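PDB 1C3S: HDLP (histone deacetylase-like protein) from Aquifex aeolicus, which probably acts as a zinc-dependent deacetylase of the histone deacetylase family, and may take part in acetoin degradation. Local coordinates for residues A[164-169]-A[187-192]; A[28-33]-A[301-306]; A[58-63]-A[143-148]. The protein carries 2 engineered substitutions. One frame throughout, in Å; residues are numbered along the deposited sequence.

From the N terminus, helix 28-37 supplies the first half of interaction 2, whose partner, helix 299-313, lies some 270 residues later in the chain; the loop closed by this pair encloses the other two contacts. Inside it, interaction 3 opens in the loop 58-63 and closes at 143-148, where helix 146-156 begins. Interaction 1 follows in series, joining 164-169 to 187-192 across one beta-alpha-beta unit of the parallel sheet. Helix 146-156 is followed in the chain by strand 162-166, and interactions 1 and 3 touch where Tyr164 OH packs 3.9 Å from Pro147 CG. Interaction 2 stands apart, its atoms about 7 Å from interaction 1 at the nearest.

Interaction 1 (A[164-169]-A[187-192]). With ZN (zinc ion), chain B; SHH (octanedioic acid hydroxyamide phenylamide), chain C.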
loop_
_atom_site.group_PDB
_atom_site.type_symbol
_atom_site.label_atom_id
_atom_site.label_comp_id
_atom_site.label_asym_id
_atom_site.label_seq_id
_atom_site.Cartn_x
_atom_site.Cartn_y
_atom_site.Cartn_z
ATOM N N TYR A 164 0.563 12.588 -1.733
ATOM C CA TYR A 164 0.660 11.169 -1.493
ATOM C C TYR A 164 0.402 10.857 -0.025
ATOM O O TYR A 164 1.104 11.336 0.855
ATOM C CB TYR A 164 2.046 10.679 -1.891
ATOM C CG TYR A 164 2.212 9.210 -1.683
ATOM C CD1 TYR A 164 1.530 8.294 -2.481
ATOM C CD2 TYR A 164 3.026 8.728 -0.661
ATOM C CE1 TYR A 164 1.656 6.934 -2.267
ATOM C CE2 TYR A 164 3.159 7.360 -0.435
ATOM C CZ TYR A 164 2.477 6.468 -1.239
ATOM O OH TYR A 164 2.637 5.123 -1.013
ATOM N N ILE A 165 -0.612 10.045 0.226
ATOM C CA ILE A 165 -0.986 9.641 1.583
ATOM C C ILE A 165 -0.807 8.112 1.699
ATOM O O ILE A 165 -1.381 7.341 0.931
ATOM C CB ILE A 165 -2.454 10.006 1.862
ATOM C CG1 ILE A 165 -2.649 11.517 1.688
ATOM C CG2 ILE A 165 -2.867 9.511 3.243
ATOM C CD1 ILE A 165 -4.124 11.947 1.592
ATOM N N ASP A 166 -0.019 7.691 2.676
ATOM C CA ASP A 166 0.284 6.292 2.890
ATOM C C ASP A 166 -0.324 5.858 4.239
ATOM O O ASP A 166 0.073 6.348 5.295
ATOM C CB ASP A 166 1.814 6.158 2.886
ATOM C CG ASP A 166 2.302 4.723 2.867
ATOM O OD1 ASP A 166 2.078 3.994 3.853
ATOM O OD2 ASP A 166 2.930 4.332 1.853
ATOM N N LEU A 167 -1.296 4.953 4.209
ATOM C CA LEU A 167 -1.906 4.510 5.454
ATOM C C LEU A 167 -1.406 3.125 5.816
ATOM O O LEU A 167 -1.917 2.491 6.721
ATOM C CB LEU A 167 -3.429 4.500 5.349
ATOM C CG LEU A 167 -4.107 5.769 4.828
ATOM C CD1 LEU A 167 -5.620 5.565 4.870
ATOM C CD2 LEU A 167 -3.699 6.971 5.637
ATOM N N ASP A 168 -0.394 2.667 5.093
ATOM C CA ASP A 168 0.204 1.378 5.350
ATOM C C ASP A 168 0.851 1.500 6.713
ATOM O O ASP A 168 1.363 2.561 7.063
ATOM C CB ASP A 168 1.292 1.099 4.338
ATOM C CG ASP A 168 1.741 -0.321 4.362
ATOM O OD1 ASP A 168 1.182 -1.102 3.568
ATOM O OD2 ASP A 168 2.624 -0.655 5.180
ATOM N N ALA A 169 0.851 0.408 7.460
ATOM C CA ALA A 169 1.422 0.364 8.794
ATOM C C ALA A 169 2.895 0.742 8.877
ATOM O O ALA A 169 3.391 1.004 9.974
ATOM C CB ALA A 169 1.210 -1.014 9.394
ATOM N N VAL A 187 4.486 14.411 0.621
ATOM C CA VAL A 187 4.397 13.034 1.102
ATOM C C VAL A 187 3.946 13.056 2.548
ATOM O O VAL A 187 4.534 13.757 3.369
ATOM C CB VAL A 187 5.764 12.302 1.005
ATOM C CG1 VAL A 187 5.639 10.850 1.491
ATOM C CG2 VAL A 187 6.265 12.348 -0.431
ATOM N N LEU A 188 2.893 12.294 2.839
ATOM C CA LEU A 188 2.305 12.173 4.194
ATOM C C LEU A 188 2.194 10.695 4.556
ATOM O O LEU A 188 1.751 9.889 3.741
ATOM C CB LEU A 188 0.881 12.775 4.242
ATOM C CG LEU A 188 0.064 12.392 5.494
ATOM C CD1 LEU A 188 0.703 13.042 6.699
ATOM C CD2 LEU A 188 -1.401 12.829 5.369
ATOM N N SER A 189 2.534 10.333 5.782
ATOM C CA SER A 189 2.468 8.929 6.137
ATOM C C SER A 189 2.201 8.654 7.600
ATOM O O SER A 189 2.862 9.216 8.475
ATOM C CB SER A 189 3.786 8.239 5.726
ATOM O OG SER A 189 3.872 6.900 6.199
ATOM N N LEU A 190 1.228 7.793 7.869
ATOM C CA LEU A 190 0.959 7.386 9.239
ATOM C C LEU A 190 1.561 5.991 9.199
ATOM O O LEU A 190 1.379 5.279 8.226
ATOM C CB LEU A 190 -0.548 7.306 9.560
ATOM C CG LEU A 190 -1.526 8.451 9.247
ATOM C CD1 LEU A 190 -2.561 8.521 10.356
ATOM C CD2 LEU A 190 -0.823 9.766 9.120
ATOM N N HIS A 191 2.287 5.602 10.236
ATOM C CA HIS A 191 2.934 4.287 10.257
ATOM C C HIS A 191 3.443 3.934 11.657
ATOM O O HIS A 191 3.429 4.771 12.561
ATOM C CB HIS A 191 4.109 4.307 9.281
ATOM C CG HIS A 191 5.041 5.452 9.516
ATOM N ND1 HIS A 191 5.769 5.588 10.680
ATOM C CD2 HIS A 191 5.296 6.563 8.782
ATOM C CE1 HIS A 191 6.432 6.730 10.653
ATOM N NE2 HIS A 191 6.163 7.341 9.511
ATOM N N GLN A 192 3.877 2.689 11.837
ATOM C CA GLN A 192 4.412 2.281 13.131
ATOM C C GLN A 192 5.719 3.038 13.279
ATOM O O GLN A 192 6.522 3.081 12.355
ATOM C CB GLN A 192 4.695 0.778 13.172
ATOM C CG GLN A 192 3.493 -0.093 12.857
ATOM C CD GLN A 192 3.875 -1.541 12.741
ATOM O OE1 GLN A 192 4.213 -2.182 13.727
ATOM N NE2 GLN A 192 3.854 -2.063 11.526
HETATM ZN ZN ZN B . 3.418 -2.356 5.613
HETATM O O1 SHH C . 4.669 -1.706 4.432
HETATM O O2 SHH C . 4.954 -4.464 4.810
HETATM N N1 SHH C . 5.827 -2.480 4.245
HETATM C C1 SHH C . 5.901 -3.722 4.821
HETATM C C2 SHH C . 7.092 -4.015 5.595
HETATM C C3 SHH C . 7.963 -5.120 5.014
HETATM C C4 SHH C . 9.204 -5.336 5.852
HETATM C C5 SHH C . 8.930 -6.399 6.889
HETATM C C6 SHH C . 10.291 -6.991 7.191
HETATM C C7 SHH C . 10.314 -7.644 8.555
HETATM C C8 SHH C . 10.424 -9.133 8.401
HETATM O O3 SHH C . 11.328 -9.715 7.824
HETATM N N2 SHH C . 9.403 -9.768 9.012
HETATM C C9 SHH C . 8.886 -11.186 8.932
HETATM C C10 SHH C . 7.765 -11.497 9.780
HETATM C C11 SHH C . 7.196 -12.851 9.779
HETATM C C12 SHH C . 7.738 -13.888 8.966
HETATM C C13 SHH C . 8.896 -13.552 8.122
HETATM C C14 SHH C . 9.481 -12.191 8.082
#
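Leu188 is held by the neighbouring strand through both its backbone N and its backbone O: the N donates to Tyr164 O at 2.8 Å, and the O accepts from Asp166 N at 3.0 Å. Leu190 N continues the parallel pairing by bonding to Asp166 O. This is the tightly packed part of the contact. On one face Ile165 CG1 lies 4.1 Å from Leu188 CD2, the two side chains running side by side; on the other, Val187 CG1 meets the Tyr164 ring at its edge, in the ring plane. With CG anti to the backbone N in both Tyr164 and Asp166 (chi1 -179° and -170°), the phenol extends along this second face, and Tyr164 OH reaches Asp166 OD2 at 3.0 Å from the anti side of the carboxylate. The same oxygen is bonded to His131 ND1, and His131 in turn contacts the inhibitor, which makes Asp166 a second-shell residue of the site.

Beyond Asp166 the pairing loosens. Leu167 and Leu190 graze each other, and Asp168 O faces Leu190 O, two acceptors with no bond between them. The two segments are bonded again at Ala169 O, which takes Gln192 N at 2.6 Å and, weakly, Gln192 NE2; the Gln192 amide is further held by Leu265 O and Lys267 N. In the opened stretch Asp168 turns to the ligand side. Its OD2 binds the zinc ion at 1.9 Å, while OD1 accepts from Gly295 N and Gln254 NE2, which fixes the carboxylate. His170, Asp258 and hydroxamate O1 of the inhibitor, 1.8 Å from the zinc ion, complete the coordination. Asp168 and His170 follow strand 162-166 of this beta-alpha-beta unit and Asp258 follows adjacent strand 250-254; metal ligands in loops after parallel strands are typical of the histone deacetylase zinc site.

Interaction 2 (A[28-33]-A[301-306]); sequences VSLLLR and ALARAW
Helices 28-37 and 299-313 come together with short-segment axes 9.3 Å apart and a crossing angle of -56°, closest in backbone where the CA of Leu31 and the CA of Ala303 are 5.3 Å apart. No hydrogen bond spans the gap, and the contact is wholly apolar. A chi1 of -179° sets CG of Leu30 beside its own carbonyl carbon and carries one methyl branch, CD1, onto Ala303 CB at 3.6 Å; it also touches Leu302 CD2 at 4.2 Å. The near approach of the backbones is consistent with the small side chain of Ala303 at this point. Leu31 and Trp306 cross at about a right angle. The branch point of the leucine, CG, sits 4.0 Å from Trp306 CB, and its CD1 bears on CE3 of the indole at the same distance. Farther along the ring, Val28 CG2 approaches Trp306 CZ3 at 4.2 Å, so apolar branches about one helical turn apart bear on the benzene end of the indole. Trp306 NE1 is fixed by a bond to Leu255 O, just past strand 250-254, while Phe124 of strand 122-125 meets the indole edge-to-face. Trp306 thus links helix 28-37 to residues of the sheet, and Leu30 also packs on Leu329 of helix 324-332.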
loop_
_atom_site.group_PDB
_atom_site.type_symbol
_atom_site.label_atom_id
_atom_site.label_comp_id
_atom_site.label_asym_id
_atom_site.label_seq_id
_atom_site.Cartn_x
_atom_site.Cartn_y
_atom_site.Cartn_z
ATOM N N VAL A 28 -3.551 -10.355 -4.444
ATOM C CA VAL A 28 -4.422 -9.661 -5.380
ATOM C C VAL A 28 -5.193 -10.712 -6.202
ATOM O O VAL A 28 -6.355 -10.515 -6.576
ATOM C CB VAL A 28 -3.589 -8.699 -6.275
ATOM C CG1 VAL A 28 -4.404 -8.203 -7.437
ATOM C CG2 VAL A 28 -3.145 -7.484 -5.446
ATOM N N SER A 29 -4.550 -11.844 -6.448
ATOM C CA SER A 29 -5.183 -12.930 -7.191
ATOM C C SER A 29 -6.274 -13.485 -6.283
ATOM O O SER A 29 -7.311 -13.969 -6.737
ATOM C CB SER A 29 -4.159 -14.035 -7.527
ATOM O OG SER A 29 -3.587 -14.594 -6.348
ATOM N N LEU A 30 -6.017 -13.403 -4.986
ATOM C CA LEU A 30 -6.953 -13.880 -3.984
ATOM C C LEU A 30 -8.120 -12.905 -3.827
ATOM O O LEU A 30 -9.253 -13.314 -3.601
ATOM C CB LEU A 30 -6.216 -14.084 -2.659
ATOM C CG LEU A 30 -7.008 -14.610 -1.458
ATOM C CD1 LEU A 30 -7.532 -13.464 -0.620
ATOM C CD2 LEU A 30 -8.131 -15.549 -1.954
ATOM N N LEU A 31 -7.845 -11.619 -3.966
ATOM C CA LEU A 31 -8.894 -10.625 -3.858
ATOM C C LEU A 31 -9.920 -10.869 -4.982
ATOM O O LEU A 31 -11.128 -10.905 -4.749
ATOM C CB LEU A 31 -8.307 -9.231 -4.023
ATOM C CG LEU A 31 -8.964 -8.043 -3.326
ATOM C CD1 LEU A 31 -8.674 -6.803 -4.183
ATOM C CD2 LEU A 31 -10.458 -8.234 -3.150
ATOM N N LEU A 32 -9.418 -11.019 -6.205
ATOM C CA LEU A 32 -10.271 -11.256 -7.363
ATOM C C LEU A 32 -11.121 -12.522 -7.222
ATOM O O LEU A 32 -12.317 -12.488 -7.480
ATOM C CB LEU A 32 -9.422 -11.309 -8.649
ATOM C CG LEU A 32 -8.741 -9.985 -9.041
ATOM C CD1 LEU A 32 -7.839 -10.161 -10.248
ATOM C CD2 LEU A 32 -9.811 -8.945 -9.334
ATOM N N ARG A 33 -10.512 -13.631 -6.815
ATOM C CA ARG A 33 -11.264 -14.868 -6.641
ATOM C C ARG A 33 -12.341 -14.687 -5.596
ATOM O O ARG A 33 -13.428 -15.226 -5.722
ATOM C CB ARG A 33 -10.354 -16.028 -6.214
ATOM C CG ARG A 33 -9.528 -16.611 -7.350
ATOM C CD ARG A 33 -9.073 -18.025 -7.042
ATOM N NE ARG A 33 -7.892 -18.053 -6.196
ATOM C CZ ARG A 33 -7.397 -19.155 -5.631
ATOM N NH1 ARG A 33 -7.982 -20.332 -5.815
ATOM N NH2 ARG A 33 -6.298 -19.085 -4.893
ATOM N N ALA A 301 -7.891 -10.830 6.359
ATOM C CA ALA A 301 -8.020 -9.400 6.568
ATOM C C ALA A 301 -7.867 -8.713 5.236
ATOM O O ALA A 301 -8.649 -7.828 4.872
ATOM C CB ALA A 301 -6.966 -8.929 7.524
ATOM N N LEU A 302 -6.844 -9.139 4.506
ATOM C CA LEU A 302 -6.538 -8.622 3.179
ATOM C C LEU A 302 -7.808 -8.625 2.332
ATOM O O LEU A 302 -8.277 -7.587 1.884
ATOM C CB LEU A 302 -5.484 -9.524 2.550
ATOM C CG LEU A 302 -4.974 -9.409 1.118
ATOM C CD1 LEU A 302 -3.940 -10.517 0.934
ATOM C CD2 LEU A 302 -6.075 -9.571 0.103
ATOM N N ALA A 303 -8.362 -9.815 2.138
ATOM C CA ALA A 303 -9.557 -9.997 1.340
ATOM C C ALA A 303 -10.765 -9.215 1.831
ATOM O O ALA A 303 -11.365 -8.473 1.058
ATOM C CB ALA A 303 -9.898 -11.470 1.257
ATOM N N ARG A 304 -11.131 -9.369 3.103
ATOM C CA ARG A 304 -12.299 -8.665 3.625
ATOM C C ARG A 304 -12.137 -7.164 3.523
ATOM O O ARG A 304 -13.035 -6.457 3.051
ATOM C CB ARG A 304 -12.579 -9.044 5.086
ATOM C CG ARG A 304 -12.980 -10.514 5.332
ATOM C CD ARG A 304 -13.581 -10.713 6.737
ATOM N NE ARG A 304 -12.686 -10.236 7.797
ATOM C CZ ARG A 304 -13.094 -9.727 8.962
ATOM N NH1 ARG A 304 -14.397 -9.621 9.234
ATOM N NH2 ARG A 304 -12.193 -9.301 9.852
ATOM N N ALA A 305 -10.969 -6.687 3.943
ATOM C CA ALA A 305 -10.663 -5.258 3.940
ATOM C C ALA A 305 -10.717 -4.602 2.573
ATOM O O ALA A 305 -11.354 -3.570 2.393
ATOM C CB ALA A 305 -9.305 -5.028 4.560
ATOM N N TRP A 306 -10.036 -5.191 1.603
ATOM C CA TRP A 306 -10.027 -4.604 0.276
ATOM C C TRP A 306 -11.359 -4.739 -0.411
ATOM O O TRP A 306 -11.677 -3.947 -1.296
ATOM C CB TRP A 306 -8.916 -5.200 -0.569
ATOM C CG TRP A 306 -7.578 -4.599 -0.277
ATOM C CD1 TRP A 306 -7.335 -3.361 0.256
ATOM C CD2 TRP A 306 -6.307 -5.111 -0.687
ATOM N NE1 TRP A 306 -6.002 -3.069 0.189
ATOM C CE2 TRP A 306 -5.343 -4.124 -0.383
ATOM C CE3 TRP A 306 -5.889 -6.306 -1.288
ATOM C CZ2 TRP A 306 -3.982 -4.294 -0.659
ATOM C CZ3 TRP A 306 -4.529 -6.474 -1.566
ATOM C CH2 TRP A 306 -3.596 -5.471 -1.250
#

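Interaction 3 (A[58-63]-A[143-148]); sequences LLFHTE and YINNPA. Unlike the reference sequence in segment 143-148: Asn146 (reference Asp).
Ala148 N donates to Asn145 OD1 at 2.7 Å, a nearly straight bond (165° at the hydrogen) that ties together the two residues packing against Phe60. The donor stands above the plane of the Asn145 carbonyl and does not lie on a lone pair. The amide is secured at its other end too, since Asn145 ND2 bonds to Ala133 O, which fixes the rotation of the flat group.

In Phe60 a chi1 of 172° swings the ring away from its own backbone N and across to the start of helix 146-156. There the Ala148 methyl sits squarely over one ring face, its CB 3.6 Å from the Phe60 centroid and 10° off the normal, a CH-pi contact. Asn145 CB comes up obliquely to Phe60 CE2, also at 3.6 Å, and the ring and amide planes are steeply inclined to each other.

His61 meets the residues just before the helix. Its CE1 is 3.5 Å from Ile144 CG2, and the backbone N of Asn145 lies at the imidazole edge, near the ring plane. Phe60 CD2 hangs over one face of this imidazole, so the two aromatic side chains pack on each other as well as on their partners. Tyr143 O also lies near the imidazole, oblique to it. That carbonyl oxygen accepts a hydrogen bond from Tyr65 OH, and the Tyr65 ring in turn meets that of His61.

The Asn145 side chain is about 11 Å from the inhibitor, and the contact is structural packing: the loop preceding helix 63-74 is set against the first turn of helix 146-156, where Asn145 forms a classic asparagine N-cap, its side chain accepting from the N-H three residues on.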
loop_
_atom_site.group_PDB
_atom_site.type_symbol
_atom_site.label_atom_id
_atom_site.label_comp_id
_atom_site.label_asym_id
_atom_site.label_seq_id
_atom_site.Cartn_x
_atom_site.Cartn_y
_atom_site.Cartn_z
ATOM N N LEU A 58 11.948 3.866 -15.631
ATOM C CA LEU A 58 13.049 4.801 -15.638
ATOM C C LEU A 58 12.649 6.205 -15.270
ATOM O O LEU A 58 13.509 7.078 -15.189
ATOM C CB LEU A 58 13.733 4.782 -16.989
ATOM C CG LEU A 58 14.379 3.418 -17.184
ATOM C CD1 LEU A 58 15.110 3.418 -18.488
ATOM C CD2 LEU A 58 15.348 3.123 -16.044
ATOM N N LEU A 59 11.352 6.431 -15.066
ATOM C CA LEU A 59 10.874 7.748 -14.651
ATOM C C LEU A 59 11.331 7.943 -13.199
ATOM O O LEU A 59 11.170 9.025 -12.642
ATOM C CB LEU A 59 9.333 7.840 -14.723
ATOM C CG LEU A 59 8.578 7.811 -16.068
ATOM C CD1 LEU A 59 7.102 7.562 -15.845
ATOM C CD2 LEU A 59 8.786 9.128 -16.812
ATOM N N PHE A 60 11.893 6.880 -12.603
ATOM C CA PHE A 60 12.401 6.902 -11.222
ATOM C C PHE A 60 13.659 6.036 -10.989
ATOM O O PHE A 60 14.678 6.519 -10.489
ATOM C CB PHE A 60 11.309 6.463 -10.235
ATOM C CG PHE A 60 11.807 6.267 -8.821
ATOM C CD1 PHE A 60 12.377 7.320 -8.110
ATOM C CD2 PHE A 60 11.711 5.015 -8.197
ATOM C CE1 PHE A 60 12.844 7.130 -6.797
ATOM C CE2 PHE A 60 12.175 4.821 -6.891
ATOM C CZ PHE A 60 12.741 5.879 -6.192
ATOM N N HIS A 61 13.578 4.759 -11.340
ATOM C CA HIS A 61 14.701 3.851 -11.150
ATOM C C HIS A 61 15.820 3.985 -12.184
ATOM O O HIS A 61 15.574 4.273 -13.355
ATOM C CB HIS A 61 14.211 2.404 -11.123
ATOM C CG HIS A 61 13.414 2.055 -9.903
ATOM N ND1 HIS A 61 12.047 1.880 -9.924
ATOM C CD2 HIS A 61 13.801 1.828 -8.625
ATOM C CE1 HIS A 61 11.627 1.557 -8.716
ATOM N NE2 HIS A 61 12.670 1.519 -7.909
ATOM N N THR A 62 17.052 3.757 -11.739
ATOM C CA THR A 62 18.236 3.837 -12.604
ATOM C C THR A 62 18.394 2.572 -13.443
ATOM O O THR A 62 18.124 1.472 -12.975
ATOM C CB THR A 62 19.510 4.024 -11.763
ATOM O OG1 THR A 62 19.753 2.845 -10.988
ATOM C CG2 THR A 62 19.340 5.198 -10.815
ATOM N N GLU A 63 18.845 2.722 -14.681
ATOM C CA GLU A 63 19.006 1.576 -15.576
ATOM C C GLU A 63 19.761 0.386 -15.007
ATOM O O GLU A 63 19.297 -0.745 -15.078
ATOM C CB GLU A 63 19.724 1.986 -16.845
ATOM C CG GLU A 63 18.976 2.914 -17.737
ATOM C CD GLU A 63 19.719 3.111 -19.040
ATOM O OE1 GLU A 63 19.981 2.084 -19.724
ATOM O OE2 GLU A 63 20.041 4.281 -19.361
ATOM N N TYR A 143 11.061 -4.028 -4.849
ATOM C CA TYR A 143 12.115 -3.943 -5.859
ATOM C C TYR A 143 11.868 -2.698 -6.714
ATOM O O TYR A 143 12.803 -1.984 -7.096
ATOM C CB TYR A 143 12.115 -5.174 -6.772
ATOM C CG TYR A 143 12.185 -6.507 -6.069
ATOM C CD1 TYR A 143 11.031 -7.142 -5.620
ATOM C CD2 TYR A 143 13.410 -7.115 -5.817
ATOM C CE1 TYR A 143 11.100 -8.347 -4.934
ATOM C CE2 TYR A 143 13.487 -8.314 -5.132
ATOM C CZ TYR A 143 12.333 -8.919 -4.696
ATOM O OH TYR A 143 12.411 -10.096 -4.009
ATOM N N ILE A 144 10.597 -2.458 -7.020
ATOM C CA ILE A 144 10.209 -1.302 -7.816
ATOM C C ILE A 144 9.226 -0.500 -6.994
ATOM O O ILE A 144 8.374 -1.075 -6.310
ATOM C CB ILE A 144 9.566 -1.729 -9.159
ATOM C CG1 ILE A 144 10.589 -2.552 -9.962
ATOM C CG2 ILE A 144 9.138 -0.492 -9.961
ATOM C CD1 ILE A 144 10.132 -3.004 -11.348
ATOM N N ASN A 145 9.368 0.822 -7.044
ATOM C CA ASN A 145 8.513 1.747 -6.290
ATOM C C ASN A 145 7.396 2.291 -7.191
ATOM O O ASN A 145 7.543 3.386 -7.741
ATOM C CB ASN A 145 9.357 2.919 -5.787
ATOM C CG ASN A 145 8.652 3.737 -4.727
ATOM O OD1 ASN A 145 7.495 4.124 -4.884
ATOM N ND2 ASN A 145 9.351 4.011 -3.639
ATOM N N ASN A 146 6.296 1.545 -7.352
ATOM C CA ASN A 146 5.211 2.016 -8.211
ATOM C C ASN A 146 4.734 3.416 -7.819
ATOM O O ASN A 146 4.479 4.239 -8.692
ATOM C CB ASN A 146 4.047 1.000 -8.284
ATOM C CG ASN A 146 3.319 0.805 -6.964
ATOM O OD1 ASN A 146 2.439 1.586 -6.602
ATOM N ND2 ASN A 146 3.687 -0.253 -6.234
ATOM N N PRO A 147 4.627 3.720 -6.512
ATOM C CA PRO A 147 4.188 5.060 -6.131
ATOM C C PRO A 147 5.103 6.146 -6.716
ATOM O O PRO A 147 4.626 7.104 -7.321
ATOM C CB PRO A 147 4.263 5.010 -4.614
ATOM C CG PRO A 147 3.900 3.588 -4.342
ATOM C CD PRO A 147 4.853 2.926 -5.294
ATOM N N ALA A 148 6.412 6.005 -6.546
ATOM C CA ALA A 148 7.330 7.000 -7.071
ATOM C C ALA A 148 7.182 7.058 -8.564
ATOM O O ALA A 148 6.973 8.126 -9.124
ATOM C CB ALA A 148 8.778 6.668 -6.696
#